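Uncharacterized protein (Bacteroides thetaiotaomicron, PDB 4LB8) is of unknown function, belongs to the DUF4848 family and is probably a lipoprotein. Local coordinates at residues F126-M129 and K130-M134. Sequence-based numbering, arbitrary orientation.
Sequences FVNM and KGEFM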
ATOM      1  N   PHE A 126      19.154 -22.410  17.701  1.00 40.43           N
ATOM      2  CA  PHE A 126      20.280 -23.315  17.826  1.00 39.84           C
ATOM      3  C   PHE A 126      21.523 -22.894  17.030  1.00 44.24           C
ATOM      4  O   PHE A 126      22.615 -23.287  17.444  1.00 44.81           O
ATOM      5  CB  PHE A 126      19.859 -24.738  17.440  1.00 40.93           C
ATOM      6  CG  PHE A 126      18.601 -25.279  18.094  1.00 41.38           C
ATOM      7  CD1 PHE A 126      18.494 -25.365  19.475  1.00 44.72           C
ATOM      8  CD2 PHE A 126      17.550 -25.760  17.322  1.00 43.26           C
ATOM      9  CE1 PHE A 126      17.341 -25.900  20.080  1.00 45.80           C
ATOM     10  CE2 PHE A 126      16.407 -26.308  17.925  1.00 46.43           C
ATOM     11  CZ  PHE A 126      16.303 -26.363  19.299  1.00 44.42           C
ATOM     12  N   VAL A 127      21.383 -22.093  15.930  1.00 38.93           N
ATOM     13  CA  VAL A 127      22.538 -21.616  15.153  1.00 38.59           C
ATOM     14  C   VAL A 127      23.445 -20.726  16.018  1.00 43.73           C
ATOM     15  O   VAL A 127      22.963 -19.990  16.883  1.00 44.91           O
ATOM     16  CB  VAL A 127      22.215 -20.889  13.812  1.00 41.91           C
ATOM     17  CG1 VAL A 127      21.719 -21.853  12.743  1.00 41.07           C
ATOM     18  CG2 VAL A 127      21.260 -19.711  14.002  1.00 41.63           C
ATOM     19  N   ASN A 128      24.756 -20.803  15.776  1.00 39.88           N
ATOM     20  CA  ASN A 128      25.737 -20.001  16.479  1.00 41.45           C
ATOM     21  C   ASN A 128      25.949 -18.678  15.727  1.00 46.88           C
ATOM     22  O   ASN A 128      25.128 -18.295  14.881  1.00 47.34           O
ATOM     23  CB  ASN A 128      27.063 -20.779  16.672  1.00 46.20           C
ATOM     24  CG  ASN A 128      27.786 -21.223  15.412  1.00 59.65           C
ATOM     25  OD1 ASN A 128      27.541 -20.757  14.294  1.00 52.95           O
ATOM     26  ND2 ASN A 128      28.741 -22.114  15.584  1.00 46.33           N
HETATM   27  N   MSE A 129      27.074 -18.013  16.003  1.00 42.73           N
HETATM   28  CA  MSE A 129      27.390 -16.720  15.423  1.00 43.25           C
HETATM   29  C   MSE A 129      27.756 -16.779  13.920  1.00 49.99           C
HETATM   30  O   MSE A 129      27.764 -15.721  13.271  1.00 50.24           O
HETATM   31  CB  MSE A 129      28.487 -16.036  16.253  1.00 46.33           C
HETATM   32  CG  MSE A 129      28.030 -15.712  17.694  1.00 53.18           C
HETATM   33 SE   MSE A 129      26.284 -14.794  17.794  0.75 59.24          SE
HETATM   34  CE  MSE A 129      25.160 -16.132  18.389  1.00 54.85           C
ATOM     35  N   LYS A 130      28.010 -18.006  13.362  1.00 46.18           N
ATOM     36  CA  LYS A 130      28.327 -18.230  11.938  1.00 44.97           C
ATOM     37  C   LYS A 130      27.144 -18.906  11.200  1.00 47.03           C
ATOM     38  O   LYS A 130      27.279 -19.294  10.036  1.00 46.67           O
ATOM     39  CB  LYS A 130      29.603 -19.076  11.789  1.00 47.73           C
ATOM     40  CG  LYS A 130      30.883 -18.388  12.270  1.00 69.03           C
ATOM     41  CD  LYS A 130      32.117 -19.291  12.140  1.00 84.56           C
ATOM     42  CE  LYS A 130      32.936 -18.981  10.899  1.00 99.58           C
ATOM     43  NZ  LYS A 130      34.140 -19.851  10.784  1.00105.10           N
ATOM     44  N   GLY A 131      26.016 -19.065  11.903  1.00 41.96           N
ATOM     45  CA  GLY A 131      24.813 -19.702  11.378  1.00 40.06           C
ATOM     46  C   GLY A 131      24.983 -21.193  11.230  1.00 43.76           C
ATOM     47  O   GLY A 131      24.476 -21.783  10.272  1.00 44.78           O
ATOM     48  N   GLU A 132      25.674 -21.815  12.203  1.00 38.76           N
ATOM     49  CA  GLU A 132      25.954 -23.240  12.207  1.00 37.79           C
ATOM     50  C   GLU A 132      25.418 -23.986  13.409  1.00 40.91           C
ATOM     51  O   GLU A 132      25.358 -23.457  14.535  1.00 39.61           O
ATOM     52  CB  GLU A 132      27.466 -23.475  12.178  1.00 39.87           C
ATOM     53  CG  GLU A 132      28.124 -23.064  10.881  1.00 49.71           C
ATOM     54  CD  GLU A 132      29.631 -22.953  10.937  1.00 64.31           C
ATOM     55  OE1 GLU A 132      30.208 -23.018  12.049  1.00 51.58           O
ATOM     56  OE2 GLU A 132      30.232 -22.752   9.860  1.00 65.45           O
ATOM     57  N   PHE A 133      25.119 -25.272  13.162  1.00 36.51           N
ATOM     58  CA  PHE A 133      24.773 -26.300  14.148  1.00 35.52           C
ATOM     59  C   PHE A 133      25.165 -27.632  13.525  1.00 38.87           C
ATOM     60  O   PHE A 133      25.457 -27.686  12.317  1.00 35.23           O
ATOM     61  CB  PHE A 133      23.317 -26.265  14.643  1.00 35.92           C
ATOM     62  CG  PHE A 133      22.274 -26.614  13.618  1.00 37.16           C
ATOM     63  CD1 PHE A 133      21.748 -25.635  12.774  1.00 40.19           C
ATOM     64  CD2 PHE A 133      21.806 -27.919  13.495  1.00 39.20           C
ATOM     65  CE1 PHE A 133      20.793 -25.962  11.804  1.00 40.91           C
ATOM     66  CE2 PHE A 133      20.848 -28.248  12.527  1.00 41.41           C
ATOM     67  CZ  PHE A 133      20.351 -27.267  11.686  1.00 39.70           C
HETATM   68  N   MSE A 134      25.200 -28.697  14.350  1.00 37.14           N
HETATM   69  CA  MSE A 134      25.608 -30.007  13.877  1.00 36.52           C
HETATM   70  C   MSE A 134      24.599 -31.101  14.158  1.00 42.91           C
HETATM   71  O   MSE A 134      23.942 -31.086  15.209  1.00 42.15           O
HETATM   72  CB  MSE A 134      26.951 -30.392  14.500  1.00 38.13           C
HETATM   73  CG  MSE A 134      28.123 -29.611  13.929  1.00 43.62           C
HETATM   74 SE   MSE A 134      29.789 -30.307  14.582  0.75 50.72          SE
HETATM   75  CE  MSE A 134      29.944 -31.867  13.421  1.00 47.15           C
TER
HETATM   76  O   HOH W   1      25.366 -24.234  17.095  1.00 32.29           O
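Asn128 O accepts the N-H of Gly131 (N to O 3.2 Å) and so closes a type I beta turn over Met129 and Lys130, after which the chain doubles back and enters the strand that begins at Glu132. One step further out, Asn128 N gives its hydrogen to Glu132 O at 3.0 Å, and the same carbonyl receives a CA-H...O contact from Val127. A water donates to both Phe126 O and Glu132 O, bridging the two arms where they part. Gly131, the last residue of the turn, has positive phi (72°), a backbone shape that residues with a side chain adopt less readily.

Asn128 carries the side-chain part of the contact. With CG set between its own backbone N and carbonyl carbon (chi1 61°), its amide folds back inside the turn, and OD1 takes two backbone N-H groups, Lys130 N at 2.9 Å and Glu132 N at 3.0 Å. These donors approach from opposite faces of the amide, each about 50° out of its plane. ND2 bonds to Thr26 O, which fixes the amide's rotation, and Glu132 CB lies 3.4 Å from OD1. Replaced by alanine, Asn128 would lose its amide, which would probably leave the N-H groups of Lys130 and Glu132 without their shared acceptor and Thr26 O without this donor. On the apolar side, Val127 CG1 meets the edge of the Phe133 ring, 3.8 Å from CD1, near the ring plane. Phe126 turns its ring away to pack edge-to-face on Phe30 and against helix 33-44.

The OD1 bond to Lys130 N, two residues on, is that of an Asx turn, here nested within a beta turn that leads the loop into strand 132-135, an inner strand of a mixed four-stranded sheet.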